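Local atomic coordinates of DUF2235 domain-containing protein (Pseudomonas aeruginosa, PDB entry 4O5P), a protein that hydrolyses phospholipids as an effector of the type VI secretion system, probably through a catalytic domain of the alpha/beta-hydrolase type. Residues 340-345 against 678-683; 483-488 against 580-585; 623-628 against 682-687. All blocks are in the same frame, centred on the assembly; numbering follows the deposited sequence.

Following the chain from the N terminus, 340-345 comes first, in the loop between strands 331-336 and 346-353 of the catalytic region. The chain returns to it only at 678-683, where interaction 1 closes a loop of more than 300 residues. Nested inside is interaction 2, closing about 90 residues where the end of helix 469-487 meets helix 571-587. Interaction 3 opens afterwards, on helix 616-637, and closes about 50 residues at 682-687, sharing F682 and R683 with interaction 1. Interactions 2 and 3 therefore follow in series, yet they touch through F582 and F682, while Q340 and R484 join interactions 1 and 2. Together they tie a catalytic-region loop to three helices of the C-terminal region.

Interaction 1 (340-345 against 678-683); sequences QRASFP and FTDYFR
A loop of the alpha/beta-hydrolase-like catalytic region, shaped by a type I beta turn from R341 to F344, meets a 3-10 turn of the C-terminal region through Q340, A342 and D680. The long side chain of Q340, ending in an amide, suits a place where backbone carbonyls converge: with CG beside its backbone N (chi1 -73°) and the chain extended beyond, it carries NE2 into the turn. NE2 donates to Y681 O at 3.0 Å, approaching from above the carbonyl plane. It also donates to R683 O at 3.0 Å, where it lies nearer the plane of that second carbonyl. The other end of the amide, OE1, lies at the edge of the Y681 ring and accepts a hydrogen bond from R484 of helix 469-487, which fixes the rotation of the amide. R341, whose NE forms a salt bridge with E339, also touches residues of the putative Ser-His-Asp triad (S237, H379, D281), which places this joint close to the probable active site. D680, short and acidic, holds the loop backbone while in a salt bridge with R683, NH1 to D680 OD1 2.7 Å. From above the carboxylate plane, A342 N donates to D680 OD2 at 3.0 Å, in a nearly straight bond of 166°.

Interaction 2 (483-488 against 580-585); sequences WRIDRY and AEFAHD
The F582 ring lies against the last turn of helix 469-487, where R484 and I485, with Y488 just past the helix end, receive it. R484 gives its aliphatic part: CB sits over one face of the ring, 3.5 Å from the F582 ring centroid and 16° off the normal, a CH-pi contact. Further along this extended side chain, R484 CD comes within 3.7 Å of F582 CD1. A flat apolar ring suits this site because it can also approach backbone closely, with F582 CE2 3.4 Å from R484 O. I485 CG1 meets F582 CZ at 4.0 Å, and Y488 CB meets F582 CD2 at 3.8 Å. F582 CB in turn lies at the edge of the Y488 ring. The ring reaches across because F582 CG is anti to its backbone N (chi1 178°). In the next shell, the polar ends are secured beyond the contact: R484 NH1 donates to Q340, and Y488 OH is hydrogen-bonded to D661. The ring of F682 also meets that of F582, while I485 also packs on S631 and Y634 of helix 616-637. This is buried helix-helix packing built on an aromatic side chain, within the helical part of the Tle1-like C-terminal region.

Interaction 3 (623-628 against 682-687); sequences YSQIHR and FRYRLV
Y623 and F682 bring the two backbones closest, with 5.0 Å between Y623 CA and F682 CA. Segment 623-628 is a continuous piece of helix 616-637, whereas 682-687 passes the helix and then runs away from it in an extended path toward strand 687-689. At the near point the backbones touch directly: Y623 CA makes a CA-H...O contact of 3.5 Å with F682 O.

I626 fills the angle between the F682 and Y684 side chains, a task suited to a beta-branched residue because its two branches diverge from CB. CG2, anti to the backbone N, touches F682, its distance to F682 CD2 being 3.8 Å. The other branch, beside the backbone N (chi1 -71°), serves Y684: I626 CD1 stands over one face of the ring, 3.8 Å from the Y684 centroid, in a CH-pi contact. Packing is tight here, as I626 CG1 is 3.3 Å from Y684 CE1.

The extended segment runs from the helical packing of the C-terminal region along the catalytic region, where R685 forms a salt bridge with D281, the putative acid of the triad, and donates to F344 O. Its path is supported also by E622, which accepts a hydrogen bond from Y684 N.

On the other flank of I626, the rings of Y623 and F682 meet obliquely with centroids 5.0 Å apart and planes at 33°. Y623 CE2 lies over a face of F682, and Y623 OH is held by D585 O, so this tyrosine combines an apolar ring with a polar tip. H627 adds its CD2, 4.0 Å from F682 CE2, while its NE2 is hydrogen-bonded to Y586 O of helix 571-587. At the far end of Y684, its OH lies 3.4 Å from the aliphatic CG of Q625.

Interaction 1 (340-345 against 678-683)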
loop_
_atom_site.group_PDB
_atom_site.type_symbol
_atom_site.label_atom_id
_atom_site.label_comp_id
_atom_site.label_asym_id
_atom_site.label_seq_id
_atom_site.Cartn_x
_atom_site.Cartn_y
_atom_site.Cartn_z
ATOM N N GLN A 340 6.836 5.582 10.144
ATOM C CA GLN A 340 7.997 4.901 10.716
ATOM C C GLN A 340 7.752 3.414 11.032
ATOM O O GLN A 340 8.673 2.716 11.479
ATOM C CB GLN A 340 8.449 5.597 12.021
ATOM C CG GLN A 340 9.147 6.953 11.874
ATOM C CD GLN A 340 9.557 7.527 13.225
ATOM O OE1 GLN A 340 8.715 8.023 13.982
ATOM N NE2 GLN A 340 10.843 7.432 13.543
ATOM N N ARG A 341 6.533 2.923 10.818
ATOM C CA ARG A 341 6.222 1.540 11.203
ATOM C C ARG A 341 7.019 0.545 10.379
ATOM O O ARG A 341 7.106 0.666 9.150
ATOM C CB ARG A 341 4.728 1.230 11.071
ATOM C CG ARG A 341 3.868 1.671 12.257
ATOM C CD ARG A 341 2.368 1.443 11.961
ATOM N NE ARG A 341 1.911 2.291 10.857
ATOM C CZ ARG A 341 0.718 2.190 10.271
ATOM N NH1 ARG A 341 -0.157 1.283 10.680
ATOM N NH2 ARG A 341 0.400 3.006 9.268
ATOM N N ALA A 342 7.598 -0.435 11.072
ATOM C CA ALA A 342 8.303 -1.547 10.439
ATOM C C ALA A 342 7.424 -2.224 9.395
ATOM O O ALA A 342 7.923 -2.789 8.435
ATOM C CB ALA A 342 8.709 -2.554 11.480
ATOM N N SER A 343 6.115 -2.170 9.609
ATOM C CA SER A 343 5.146 -2.856 8.762
ATOM C C SER A 343 4.812 -2.041 7.513
ATOM O O SER A 343 4.104 -2.527 6.625
ATOM C CB SER A 343 3.870 -3.092 9.561
ATOM O OG SER A 343 3.459 -1.868 10.156
ATOM N N PHE A 344 5.303 -0.800 7.455
ATOM C CA PHE A 344 4.980 0.088 6.339
ATOM C C PHE A 344 6.199 0.716 5.645
ATOM O O PHE A 344 6.295 1.943 5.542
ATOM C CB PHE A 344 3.976 1.162 6.792
ATOM C CG PHE A 344 2.588 0.628 7.002
ATOM C CD1 PHE A 344 2.275 -0.122 8.132
ATOM C CD2 PHE A 344 1.599 0.857 6.062
ATOM C CE1 PHE A 344 1.009 -0.629 8.315
ATOM C CE2 PHE A 344 0.321 0.355 6.242
ATOM C CZ PHE A 344 0.026 -0.389 7.358
ATOM N N PRO A 345 7.114 -0.125 5.121
ATOM C CA PRO A 345 8.238 0.459 4.386
ATOM C C PRO A 345 7.790 1.103 3.073
ATOM O O PRO A 345 6.813 0.669 2.436
ATOM C CB PRO A 345 9.156 -0.746 4.117
ATOM C CG PRO A 345 8.238 -1.945 4.148
ATOM C CD PRO A 345 7.186 -1.597 5.170
ATOM N N PHE A 678 14.027 -0.755 21.646
ATOM C CA PHE A 678 13.271 0.484 21.565
ATOM C C PHE A 678 12.337 0.428 20.365
ATOM O O PHE A 678 12.486 -0.445 19.500
ATOM C CB PHE A 678 14.187 1.708 21.534
ATOM C CG PHE A 678 15.376 1.573 20.623
ATOM C CD1 PHE A 678 15.240 1.678 19.254
ATOM C CD2 PHE A 678 16.647 1.400 21.153
ATOM C CE1 PHE A 678 16.340 1.571 18.424
ATOM C CE2 PHE A 678 17.746 1.305 20.336
ATOM C CZ PHE A 678 17.599 1.387 18.970
ATOM N N THR A 679 11.371 1.342 20.318
ATOM C CA THR A 679 10.283 1.272 19.331
ATOM C C THR A 679 10.662 1.884 17.988
ATOM O O THR A 679 11.763 2.405 17.839
ATOM C CB THR A 679 9.051 2.015 19.838
ATOM O OG1 THR A 679 9.361 3.413 19.979
ATOM C CG2 THR A 679 8.609 1.439 21.189
ATOM N N ASP A 680 9.747 1.829 17.021
ATOM C CA ASP A 680 10.001 2.397 15.700
ATOM C C ASP A 680 10.161 3.927 15.711
ATOM O O ASP A 680 10.611 4.515 14.730
ATOM C CB ASP A 680 8.899 1.971 14.712
ATOM C CG ASP A 680 8.923 0.478 14.424
ATOM O OD1 ASP A 680 10.016 -0.119 14.571
ATOM O OD2 ASP A 680 7.865 -0.095 14.064
ATOM N N TYR A 681 9.800 4.571 16.821
ATOM C CA TYR A 681 10.012 6.013 16.953
ATOM C C TYR A 681 11.483 6.357 16.788
ATOM O O TYR A 681 11.837 7.471 16.389
ATOM C CB TYR A 681 9.547 6.500 18.331
ATOM C CG TYR A 681 8.045 6.650 18.515
ATOM C CD1 TYR A 681 7.258 7.243 17.545
ATOM C CD2 TYR A 681 7.428 6.210 19.679
ATOM C CE1 TYR A 681 5.884 7.397 17.729
ATOM C CE2 TYR A 681 6.064 6.357 19.873
ATOM C CZ TYR A 681 5.302 6.950 18.897
ATOM O OH TYR A 681 3.940 7.091 19.091
ATOM N N PHE A 682 12.349 5.413 17.130
ATOM C CA PHE A 682 13.765 5.692 17.090
ATOM C C PHE A 682 14.504 4.894 16.036
ATOM O O PHE A 682 15.692 4.630 16.172
ATOM C CB PHE A 682 14.375 5.554 18.484
ATOM C CG PHE A 682 14.070 6.725 19.363
ATOM C CD1 PHE A 682 12.919 6.753 20.134
ATOM C CD2 PHE A 682 14.910 7.844 19.355
ATOM C CE1 PHE A 682 12.624 7.856 20.922
ATOM C CE2 PHE A 682 14.630 8.956 20.137
ATOM C CZ PHE A 682 13.478 8.967 20.933
ATOM N N ARG A 683 13.791 4.554 14.967
ATOM C CA ARG A 683 14.400 4.023 13.749
ATOM C C ARG A 683 13.921 4.838 12.548
ATOM O O ARG A 683 12.786 5.351 12.539
ATOM C CB ARG A 683 13.988 2.574 13.528
ATOM C CG ARG A 683 14.594 1.589 14.511
ATOM C CD ARG A 683 13.981 0.202 14.341
ATOM N NE ARG A 683 14.197 -0.566 15.551
ATOM C CZ ARG A 683 13.279 -0.772 16.484
ATOM N NH1 ARG A 683 12.044 -0.312 16.327
ATOM N NH2 ARG A 683 13.596 -1.469 17.566
#

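Interaction 2 (483-488 against 580-585)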
loop_
_atom_site.group_PDB
_atom_site.type_symbol
_atom_site.label_atom_id
_atom_site.label_comp_id
_atom_site.label_asym_id
_atom_site.label_seq_id
_atom_site.Cartn_x
_atom_site.Cartn_y
_atom_site.Cartn_z
ATOM N N TRP A 483 8.854 17.373 18.274
ATOM C CA TRP A 483 7.487 17.586 18.758
ATOM C C TRP A 483 7.075 16.589 19.845
ATOM O O TRP A 483 6.405 16.961 20.813
ATOM C CB TRP A 483 6.500 17.508 17.596
ATOM C CG TRP A 483 5.046 17.621 17.986
ATOM C CD1 TRP A 483 4.305 18.768 18.064
ATOM C CD2 TRP A 483 4.149 16.544 18.290
ATOM N NE1 TRP A 483 2.995 18.464 18.404
ATOM C CE2 TRP A 483 2.881 17.109 18.559
ATOM C CE3 TRP A 483 4.302 15.153 18.385
ATOM C CZ2 TRP A 483 1.774 16.335 18.911
ATOM C CZ3 TRP A 483 3.201 14.385 18.721
ATOM C CH2 TRP A 483 1.953 14.979 18.976
ATOM N N ARG A 484 7.470 15.326 19.681
ATOM C CA ARG A 484 7.190 14.303 20.694
ATOM C C ARG A 484 7.929 14.557 22.004
ATOM O O ARG A 484 7.417 14.213 23.060
ATOM C CB ARG A 484 7.534 12.889 20.196
ATOM C CG ARG A 484 6.641 12.372 19.094
ATOM C CD ARG A 484 7.244 11.118 18.433
ATOM N NE ARG A 484 6.433 10.779 17.266
ATOM C CZ ARG A 484 6.916 10.219 16.169
ATOM N NH1 ARG A 484 8.201 9.904 16.092
ATOM N NH2 ARG A 484 6.106 9.970 15.161
ATOM N N ILE A 485 9.128 15.138 21.953
ATOM C CA ILE A 485 9.859 15.383 23.206
ATOM C C ILE A 485 8.999 16.254 24.150
ATOM O O ILE A 485 8.991 16.060 25.375
ATOM C CB ILE A 485 11.246 16.028 22.970
ATOM C CG1 ILE A 485 12.190 15.040 22.275
ATOM C CG2 ILE A 485 11.876 16.480 24.292
ATOM C CD1 ILE A 485 13.433 15.716 21.692
ATOM N N ASP A 486 8.262 17.203 23.578
ATOM C CA ASP A 486 7.349 17.986 24.398
ATOM C C ASP A 486 6.005 17.302 24.628
ATOM O O ASP A 486 5.619 17.104 25.772
ATOM C CB ASP A 486 7.156 19.405 23.862
ATOM C CG ASP A 486 6.331 20.257 24.793
ATOM O OD1 ASP A 486 5.084 20.270 24.645
ATOM O OD2 ASP A 486 6.928 20.901 25.689
ATOM N N ARG A 487 5.291 16.933 23.564
ATOM C CA ARG A 487 3.931 16.416 23.730
ATOM C C ARG A 487 3.825 15.001 24.342
ATOM O O ARG A 487 2.804 14.666 24.929
ATOM C CB ARG A 487 3.165 16.451 22.398
ATOM C CG ARG A 487 2.350 17.726 22.149
ATOM C CD ARG A 487 3.200 19.003 21.987
ATOM N NE ARG A 487 2.337 20.100 21.527
ATOM C CZ ARG A 487 2.159 21.251 22.172
ATOM N NH1 ARG A 487 2.804 21.496 23.317
ATOM N NH2 ARG A 487 1.327 22.153 21.681
ATOM N N TYR A 488 4.857 14.176 24.182
ATOM C CA TYR A 488 4.821 12.810 24.714
ATOM C C TYR A 488 5.779 12.679 25.886
ATOM O O TYR A 488 5.397 12.186 26.940
ATOM C CB TYR A 488 5.212 11.766 23.661
ATOM C CG TYR A 488 4.197 11.488 22.570
ATOM C CD1 TYR A 488 2.983 12.170 22.516
ATOM C CD2 TYR A 488 4.461 10.526 21.599
ATOM C CE1 TYR A 488 2.066 11.911 21.516
ATOM C CE2 TYR A 488 3.562 10.261 20.600
ATOM C CZ TYR A 488 2.360 10.955 20.562
ATOM O OH TYR A 488 1.449 10.688 19.582
ATOM N N ALA A 580 3.970 6.840 26.451
ATOM C CA ALA A 580 4.808 6.263 27.503
ATOM C C ALA A 580 6.004 5.533 26.885
ATOM O O ALA A 580 7.123 5.544 27.450
ATOM C CB ALA A 580 4.001 5.333 28.402
ATOM N N GLU A 581 5.754 4.897 25.731
ATOM C CA GLU A 581 6.816 4.232 24.971
ATOM C C GLU A 581 7.890 5.200 24.498
ATOM O O GLU A 581 9.074 5.022 24.813
ATOM C CB GLU A 581 6.247 3.458 23.774
ATOM C CG GLU A 581 5.509 2.212 24.180
ATOM C CD GLU A 581 5.067 1.403 23.001
ATOM O OE1 GLU A 581 4.908 1.975 21.912
ATOM O OE2 GLU A 581 4.866 0.190 23.165
ATOM N N PHE A 582 7.478 6.211 23.735
ATOM C CA PHE A 582 8.393 7.257 23.305
ATOM C C PHE A 582 9.188 7.819 24.474
ATOM O O PHE A 582 10.407 7.967 24.385
ATOM C CB PHE A 582 7.667 8.409 22.616
ATOM C CG PHE A 582 8.588 9.517 22.214
ATOM C CD1 PHE A 582 9.310 9.434 21.037
ATOM C CD2 PHE A 582 8.770 10.621 23.028
ATOM C CE1 PHE A 582 10.178 10.442 20.680
ATOM C CE2 PHE A 582 9.640 11.636 22.670
ATOM C CZ PHE A 582 10.347 11.546 21.500
ATOM N N ALA A 583 8.498 8.133 25.569
ATOM C CA ALA A 583 9.173 8.688 26.748
ATOM C C ALA A 583 10.277 7.761 27.258
ATOM O O ALA A 583 11.413 8.201 27.478
ATOM C CB ALA A 583 8.158 8.985 27.848
ATOM N N HIS A 584 9.933 6.485 27.453
ATOM C CA HIS A 584 10.922 5.489 27.868
ATOM C C HIS A 584 12.136 5.446 26.930
ATOM O O HIS A 584 13.295 5.539 27.385
ATOM C CB HIS A 584 10.286 4.099 27.943
ATOM C CG HIS A 584 11.229 3.030 28.406
ATOM N ND1 HIS A 584 11.759 2.085 27.554
ATOM C CD2 HIS A 584 11.755 2.771 29.627
ATOM C CE1 HIS A 584 12.556 1.281 28.234
ATOM N NE2 HIS A 584 12.578 1.679 29.492
ATOM N N ASP A 585 11.873 5.305 25.630
ATOM C CA ASP A 585 12.949 5.255 24.641
ATOM C C ASP A 585 13.830 6.503 24.707
ATOM O O ASP A 585 15.058 6.426 24.602
ATOM C CB ASP A 585 12.382 5.131 23.216
ATOM C CG ASP A 585 11.760 3.774 22.939
ATOM O OD1 ASP A 585 11.901 2.860 23.782
ATOM O OD2 ASP A 585 11.126 3.621 21.870
#

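Interaction 3 (623-628 against 682-687)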
loop_
_atom_site.group_PDB
_atom_site.type_symbol
_atom_site.label_atom_id
_atom_site.label_comp_id
_atom_site.label_asym_id
_atom_site.label_seq_id
_atom_site.Cartn_x
_atom_site.Cartn_y
_atom_site.Cartn_z
ATOM N N TYR A 623 19.305 5.354 16.187
ATOM C CA TYR A 623 18.760 5.814 17.463
ATOM C C TYR A 623 19.471 7.088 17.875
ATOM O O TYR A 623 18.834 8.073 18.253
ATOM C CB TYR A 623 18.921 4.757 18.569
ATOM C CG TYR A 623 18.542 5.273 19.950
ATOM C CD1 TYR A 623 19.441 6.037 20.705
ATOM C CD2 TYR A 623 17.304 4.985 20.511
ATOM C CE1 TYR A 623 19.107 6.526 21.945
ATOM C CE2 TYR A 623 16.962 5.462 21.776
ATOM C CZ TYR A 623 17.874 6.235 22.483
ATOM O OH TYR A 623 17.570 6.734 23.747
ATOM N N SER A 624 20.802 7.064 17.822
ATOM C CA SER A 624 21.557 8.220 18.281
ATOM C C SER A 624 21.381 9.470 17.425
ATOM O O SER A 624 21.258 10.575 17.952
ATOM C CB SER A 624 23.041 7.867 18.465
ATOM O OG SER A 624 23.189 6.917 19.520
ATOM N N GLN A 625 21.373 9.318 16.113
ATOM C CA GLN A 625 21.161 10.477 15.246
ATOM C C GLN A 625 19.764 11.072 15.481
ATOM O O GLN A 625 19.605 12.290 15.556
ATOM C CB GLN A 625 21.353 10.081 13.780
ATOM C CG GLN A 625 21.430 11.256 12.798
ATOM C CD GLN A 625 21.862 10.801 11.420
ATOM O OE1 GLN A 625 23.057 10.662 11.140
ATOM N NE2 GLN A 625 20.889 10.532 10.560
ATOM N N ILE A 626 18.756 10.213 15.612
ATOM C CA ILE A 626 17.402 10.694 15.842
ATOM C C ILE A 626 17.320 11.421 17.192
ATOM O O ILE A 626 16.734 12.494 17.292
ATOM C CB ILE A 626 16.378 9.548 15.768
ATOM C CG1 ILE A 626 16.222 9.084 14.314
ATOM C CG2 ILE A 626 14.995 9.995 16.279
ATOM C CD1 ILE A 626 15.465 7.765 14.159
ATOM N N HIS A 627 17.921 10.835 18.215
ATOM C CA HIS A 627 17.918 11.443 19.538
ATOM C C HIS A 627 18.579 12.821 19.506
ATOM O O HIS A 627 18.002 13.802 19.979
ATOM C CB HIS A 627 18.624 10.521 20.523
ATOM C CG HIS A 627 18.227 10.738 21.944
ATOM N ND1 HIS A 627 18.709 11.786 22.697
ATOM C CD2 HIS A 627 17.419 10.021 22.763
ATOM C CE1 HIS A 627 18.209 11.709 23.919
ATOM N NE2 HIS A 627 17.426 10.648 23.987
ATOM N N ARG A 628 19.769 12.898 18.916
ATOM C CA ARG A 628 20.496 14.176 18.797
ATOM C C ARG A 628 19.826 15.264 17.940
ATOM O O ARG A 628 19.635 16.401 18.421
ATOM C CB ARG A 628 21.925 13.927 18.299
ATOM C CG ARG A 628 22.706 12.980 19.186
ATOM C CD ARG A 628 24.182 12.974 18.820
ATOM N NE ARG A 628 24.749 11.628 18.780
ATOM C CZ ARG A 628 25.025 10.901 19.858
ATOM N NH1 ARG A 628 24.774 11.383 21.068
ATOM N NH2 ARG A 628 25.550 9.688 19.732
ATOM N N PHE A 682 12.349 5.413 17.130
ATOM C CA PHE A 682 13.765 5.692 17.090
ATOM C C PHE A 682 14.504 4.894 16.036
ATOM O O PHE A 682 15.692 4.630 16.172
ATOM C CB PHE A 682 14.375 5.554 18.484
ATOM C CG PHE A 682 14.070 6.725 19.363
ATOM C CD1 PHE A 682 12.919 6.753 20.134
ATOM C CD2 PHE A 682 14.910 7.844 19.355
ATOM C CE1 PHE A 682 12.624 7.856 20.922
ATOM C CE2 PHE A 682 14.630 8.956 20.137
ATOM C CZ PHE A 682 13.478 8.967 20.933
ATOM N N ARG A 683 13.791 4.554 14.967
ATOM C CA ARG A 683 14.400 4.023 13.749
ATOM C C ARG A 683 13.921 4.838 12.548
ATOM O O ARG A 683 12.786 5.351 12.539
ATOM C CB ARG A 683 13.988 2.574 13.528
ATOM C CG ARG A 683 14.594 1.589 14.511
ATOM C CD ARG A 683 13.981 0.202 14.341
ATOM N NE ARG A 683 14.197 -0.566 15.551
ATOM C CZ ARG A 683 13.279 -0.772 16.484
ATOM N NH1 ARG A 683 12.044 -0.312 16.327
ATOM N NH2 ARG A 683 13.596 -1.469 17.566
ATOM N N TYR A 684 14.760 4.959 11.531
ATOM C CA TYR A 684 14.282 5.569 10.299
ATOM C C TYR A 684 13.427 4.562 9.556
ATOM O O TYR A 684 13.613 3.340 9.696
ATOM C CB TYR A 684 15.437 6.061 9.426
ATOM C CG TYR A 684 16.204 7.191 10.065
ATOM C CD1 TYR A 684 15.586 8.385 10.394
ATOM C CD2 TYR A 684 17.555 7.057 10.334
ATOM C CE1 TYR A 684 16.304 9.413 10.986
ATOM C CE2 TYR A 684 18.257 8.053 10.918
ATOM C CZ TYR A 684 17.640 9.225 11.238
ATOM O OH TYR A 684 18.405 10.201 11.818
ATOM N N ARG A 685 12.461 5.069 8.802
ATOM C CA ARG A 685 11.574 4.214 8.027
ATOM C C ARG A 685 12.397 3.514 6.951
ATOM O O ARG A 685 13.324 4.109 6.386
ATOM C CB ARG A 685 10.486 5.069 7.382
ATOM C CG ARG A 685 9.518 4.314 6.487
ATOM C CD ARG A 685 8.555 5.275 5.797
ATOM N NE ARG A 685 7.422 4.545 5.244
ATOM C CZ ARG A 685 6.505 5.068 4.438
ATOM N NH1 ARG A 685 6.575 6.350 4.073
ATOM N NH2 ARG A 685 5.528 4.296 3.990
ATOM N N LEU A 686 12.092 2.253 6.669
ATOM C CA LEU A 686 12.812 1.572 5.590
ATOM C C LEU A 686 12.259 2.047 4.255
ATOM O O LEU A 686 11.034 2.156 4.089
ATOM C CB LEU A 686 12.691 0.050 5.711
ATOM C CG LEU A 686 13.133 -0.791 4.503
ATOM C CD1 LEU A 686 14.635 -0.596 4.202
ATOM C CD2 LEU A 686 12.838 -2.247 4.792
ATOM N N VAL A 687 13.167 2.340 3.314
ATOM C CA VAL A 687 12.794 2.807 1.986
ATOM C C VAL A 687 13.537 1.996 0.934
ATOM O O VAL A 687 14.761 1.835 1.014
ATOM C CB VAL A 687 13.137 4.305 1.773
ATOM C CG1 VAL A 687 12.645 4.773 0.389
ATOM C CG2 VAL A 687 12.520 5.158 2.844
#